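Local coordinates for protein precorrin-3 methylase (Rhodobacter capsulatus, PDB 3NUT) that is probably an S-adenosyl-L-methionine-dependent methyltransferase of the adenosylcobalamin (vitamin B12) pathway, acting on a tetrapyrrole precursor, at residues Val11-Leu16 / Ser96-Ala101. Residues are numbered along the deposited sequence; the frame is centred on the assembly and turned at random.
Sequences VTVAGL and SALFEA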
# COMPACT_ATOMS: atom_id res chain seq x y z
N VAL A 11 -1.39 -19.94 12.58
CA VAL A 11 -1.02 -19.75 11.19
C VAL A 11 -0.79 -18.26 11.07
O VAL A 11 -1.67 -17.45 11.36
CB VAL A 11 -2.16 -20.19 10.20
CG1 VAL A 11 -1.83 -19.85 8.77
CG2 VAL A 11 -2.49 -21.68 10.34
N THR A 12 0.39 -17.88 10.62
CA THR A 12 0.65 -16.50 10.35
C THR A 12 0.84 -16.39 8.85
O THR A 12 1.54 -17.19 8.24
CB THR A 12 1.94 -16.03 11.10
OG1 THR A 12 1.69 -15.98 12.51
CG2 THR A 12 2.39 -14.63 10.60
N VAL A 13 0.20 -15.41 8.23
CA VAL A 13 0.51 -15.12 6.85
C VAL A 13 1.37 -13.87 6.88
O VAL A 13 0.95 -12.86 7.40
CB VAL A 13 -0.77 -14.93 6.02
CG1 VAL A 13 -0.41 -14.78 4.53
CG2 VAL A 13 -1.66 -16.12 6.21
N ALA A 14 2.59 -13.96 6.35
CA ALA A 14 3.59 -12.91 6.52
C ALA A 14 4.13 -12.37 5.20
O ALA A 14 4.61 -13.14 4.36
CB ALA A 14 4.75 -13.47 7.36
N GLY A 15 4.12 -11.04 5.04
CA GLY A 15 4.69 -10.42 3.85
C GLY A 15 6.20 -10.19 3.91
O GLY A 15 6.73 -9.65 4.87
N LEU A 16 6.91 -10.60 2.87
CA LEU A 16 8.35 -10.48 2.85
C LEU A 16 8.84 -9.22 2.16
O LEU A 16 10.07 -9.07 1.97
CB LEU A 16 8.97 -11.71 2.15
CG LEU A 16 8.75 -13.08 2.79
CD1 LEU A 16 9.44 -14.16 2.01
CD2 LEU A 16 9.30 -13.14 4.22
N SER A 96 -6.09 -13.62 1.83
CA SER A 96 -7.40 -13.93 1.24
C SER A 96 -7.74 -15.42 1.15
O SER A 96 -8.81 -15.86 1.57
CB SER A 96 -7.48 -13.37 -0.18
OG SER A 96 -8.37 -12.28 -0.22
N ALA A 97 -6.82 -16.16 0.54
CA ALA A 97 -6.94 -17.59 0.37
C ALA A 97 -7.03 -18.34 1.69
O ALA A 97 -7.73 -19.34 1.78
CB ALA A 97 -5.75 -18.10 -0.40
N LEU A 98 -6.31 -17.87 2.70
CA LEU A 98 -6.41 -18.50 4.02
C LEU A 98 -7.83 -18.35 4.58
O LEU A 98 -8.38 -19.31 5.14
CB LEU A 98 -5.36 -17.94 5.01
CG LEU A 98 -5.49 -18.36 6.49
CD1 LEU A 98 -5.28 -19.87 6.64
CD2 LEU A 98 -4.52 -17.58 7.39
N PHE A 99 -8.41 -17.17 4.41
CA PHE A 99 -9.76 -16.92 4.90
C PHE A 99 -10.79 -17.63 4.04
O PHE A 99 -11.82 -18.10 4.57
CB PHE A 99 -10.05 -15.43 5.09
CG PHE A 99 -9.16 -14.80 6.11
CD1 PHE A 99 -9.23 -15.20 7.43
CD2 PHE A 99 -8.21 -13.84 5.75
CE1 PHE A 99 -8.39 -14.64 8.38
CE2 PHE A 99 -7.38 -13.29 6.69
CZ PHE A 99 -7.45 -13.68 8.00
N GLU A 100 -10.50 -17.76 2.75
CA GLU A 100 -11.27 -18.71 1.92
C GLU A 100 -11.19 -20.18 2.37
O GLU A 100 -12.21 -20.84 2.43
CB GLU A 100 -10.96 -18.59 0.43
CG GLU A 100 -11.55 -17.36 -0.18
CD GLU A 100 -11.03 -17.09 -1.60
OE1 GLU A 100 -10.22 -16.15 -1.77
OE2 GLU A 100 -11.46 -17.82 -2.54
N ALA A 101 -10.00 -20.69 2.65
CA ALA A 101 -9.90 -22.06 3.15
C ALA A 101 -10.60 -22.23 4.50
O ALA A 101 -11.21 -23.24 4.74
CB ALA A 101 -8.45 -22.50 3.24
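The CD2 methyl of L98 touches both V11 and V13, and this single leucine carries the helix side of the contact. Along 96-101 it is L98 that turns toward the strand. Its CG stands anti to the backbone N (chi1 171°), which carries the branch out from the helix, and chi2 near 65° sets the two methyls. CD2 does most of the touching. It lies 3.4 Å from V13 CG2, tighter than usual for two methyls. The same CD2 is 3.8 Å from V11 CG1. CD1 of L98 also approaches V11 CG1, at 4.1 Å. CD2 thus bridges two valines on the same face of the strand, while T12 between them points away. The leucine and the valines point past one another, and their methyls meet alongside. The backbones stay apart, with 8.2 Å between L98 CA and V13 CA. Farther along the helix, F99 meets the ring of W242 of the second subunit, with planes about 40° apart, and E100 packs on Y244 of that subunit. Helix 94-104 therefore lies between the parallel sheet of its own chain and the second subunit. L72 also packs on L98, and A75 on V11, so helix 65-76 borders the same apolar layer. Strand 10-15 is an inner strand of the five-stranded parallel sheet. Helix 94-104 covers it within the beta-alpha-beta crossover from strand 80-85 to strand 113-116. V13 is about 9 Å, side chain to ligand, from the bound S-adenosyl-L-homocysteine, too far to touch it. All three touching residues are buried and no hydrogen bond crosses between the segments. Between these two segments only methyl groups meet, so the join is non-directional and rests on burial of apolar surface.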